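Local coordinates for IroE-like serine hydrolase (Shewanella oneidensis, PDB 3GFF), which probably hydrolyses ester bonds as a serine hydrolase of the esterase D family, with the alpha/beta-hydrolase fold, at residues Val29-Glu34 with Val76-Ile81. Sequence-based numbering, arbitrary orientation.
Sequences VIALPE and VIIVGI
V29 pairs with G80 where two antiparallel strands of the alpha/beta-hydrolase sheet run side by side, 24-31 joining the antiparallel edge of the sheet to 77-81, the strand at which its parallel part begins across the sheet. The bump here is V29 CG2, wedged between its own backbone N and carbonyl carbon (chi1 -77°); it reaches the bare glycine, 3.5 Å from G80 O and 3.7 Å from G80 CA, and a beta-carbon at G80 would clash with it. One pair further, on the same face, A31 offers just a methyl, and I78 fills the room beside it, CB to CB at 3.9 Å; both touch F55 of helix 51-65. I30 and V79 turn to the other face, where both meet I129 of helix 114-132. Beyond A31 the strand pairing ends and P33 takes over: its ring leans on the carbonyl of V76, CB and CD each 3.4 Å from V76 O, while CD also meets I77 CG1. With an alanine here CB could stay by V76 O, but losing CG and CD would probably open a gap against I77 CG1 and free the backbone to turn about N-CA. Four backbone bonds lock the register, the last of them I78 N to A31 O, 2.9 Å long and nearly straight at 170°.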
loop_
_atom_site.group_PDB
_atom_site.type_symbol
_atom_site.label_atom_id
_atom_site.label_comp_id
_atom_site.label_asym_id
_atom_site.label_seq_id
_atom_site.Cartn_x
_atom_site.Cartn_y
_atom_site.Cartn_z
ATOM N N VAL A 29 -2.304 14.545 14.204
ATOM C CA VAL A 29 -1.075 13.771 14.343
ATOM C C VAL A 29 -0.047 14.207 13.288
ATOM O O VAL A 29 -0.407 14.554 12.175
ATOM C CB VAL A 29 -1.341 12.242 14.197
ATOM C CG1 VAL A 29 -1.966 11.661 15.449
ATOM C CG2 VAL A 29 -2.213 11.957 12.955
ATOM N N ILE A 30 1.222 14.229 13.672
ATOM C CA ILE A 30 2.344 14.612 12.794
ATOM C C ILE A 30 3.357 13.459 12.693
ATOM O O ILE A 30 3.711 12.900 13.700
ATOM C CB ILE A 30 3.153 15.785 13.412
ATOM C CG1 ILE A 30 2.311 17.046 13.569
ATOM C CG2 ILE A 30 4.392 16.108 12.590
ATOM C CD1 ILE A 30 3.112 18.208 14.181
ATOM N N ALA A 31 3.802 13.117 11.485
ATOM C CA ALA A 31 4.870 12.141 11.261
ATOM C C ALA A 31 5.963 12.963 10.592
ATOM O O ALA A 31 5.698 13.642 9.590
ATOM C CB ALA A 31 4.421 10.986 10.344
ATOM N N LEU A 32 7.160 12.959 11.186
ATOM C CA LEU A 32 8.292 13.695 10.653
ATOM C C LEU A 32 9.096 12.734 9.753
ATOM O O LEU A 32 9.184 11.554 10.027
ATOM C CB LEU A 32 9.166 14.251 11.799
ATOM C CG LEU A 32 8.556 15.351 12.678
ATOM C CD1 LEU A 32 9.509 15.685 13.799
ATOM C CD2 LEU A 32 8.227 16.639 11.872
ATOM N N PRO A 33 9.680 13.245 8.673
ATOM C CA PRO A 33 10.435 12.349 7.830
ATOM C C PRO A 33 11.677 11.859 8.532
ATOM O O PRO A 33 12.156 12.480 9.496
ATOM C CB PRO A 33 10.807 13.224 6.628
ATOM C CG PRO A 33 10.804 14.551 7.116
ATOM C CD PRO A 33 9.722 14.627 8.166
ATOM N N GLU A 34 12.176 10.704 8.112
ATOM C CA GLU A 34 13.375 10.223 8.709
ATOM C C GLU A 34 14.493 11.159 8.230
ATOM O O GLU A 34 14.477 11.657 7.095
ATOM C CB GLU A 34 13.605 8.731 8.499
ATOM C CG GLU A 34 13.611 8.152 7.123
ATOM C CD GLU A 34 13.649 6.582 7.155
ATOM O OE1 GLU A 34 14.017 5.969 8.186
ATOM O OE2 GLU A 34 13.286 5.956 6.137
ATOM N N VAL A 76 8.567 13.756 3.249
ATOM C CA VAL A 76 7.545 14.765 3.552
ATOM C C VAL A 76 7.204 14.762 5.047
ATOM O O VAL A 76 7.538 13.817 5.750
ATOM C CB VAL A 76 6.241 14.497 2.798
ATOM C CG1 VAL A 76 6.494 14.475 1.260
ATOM C CG2 VAL A 76 5.605 13.168 3.269
ATOM N N ILE A 77 6.563 15.846 5.488
ATOM C CA ILE A 77 5.974 16.001 6.816
ATOM C C ILE A 77 4.518 15.571 6.582
ATOM O O ILE A 77 3.870 16.060 5.665
ATOM C CB ILE A 77 6.018 17.476 7.320
ATOM C CG1 ILE A 77 7.476 17.903 7.607
ATOM C CG2 ILE A 77 5.144 17.677 8.586
ATOM C CD1 ILE A 77 7.676 19.378 7.832
ATOM N N ILE A 78 4.050 14.587 7.351
ATOM C CA ILE A 78 2.685 14.082 7.213
ATOM C C ILE A 78 1.840 14.618 8.363
ATOM O O ILE A 78 2.213 14.450 9.535
ATOM C CB ILE A 78 2.621 12.546 7.244
ATOM C CG1 ILE A 78 3.697 11.963 6.318
ATOM C CG2 ILE A 78 1.226 12.070 6.802
ATOM C CD1 ILE A 78 3.769 10.476 6.316
ATOM N N VAL A 79 0.761 15.325 8.023
ATOM C CA VAL A 79 -0.180 15.832 9.002
ATOM C C VAL A 79 -1.533 15.132 8.816
ATOM O O VAL A 79 -2.128 15.260 7.774
ATOM C CB VAL A 79 -0.371 17.357 8.889
ATOM C CG1 VAL A 79 -1.403 17.835 9.929
ATOM C CG2 VAL A 79 0.937 18.037 9.151
ATOM N N GLY A 80 -1.974 14.365 9.820
ATOM C CA GLY A 80 -3.289 13.704 9.817
ATOM C C GLY A 80 -4.277 14.510 10.659
ATOM O O GLY A 80 -4.035 14.769 11.843
ATOM N N ILE A 81 -5.391 14.915 10.061
ATOM C CA ILE A 81 -6.372 15.737 10.775
ATOM C C ILE A 81 -7.548 14.885 11.259
ATOM O O ILE A 81 -8.216 14.230 10.475
ATOM C CB ILE A 81 -6.855 16.935 9.888
ATOM C CG1 ILE A 81 -5.657 17.679 9.323
ATOM C CG2 ILE A 81 -7.750 17.942 10.686
ATOM C CD1 ILE A 81 -6.034 18.767 8.363
#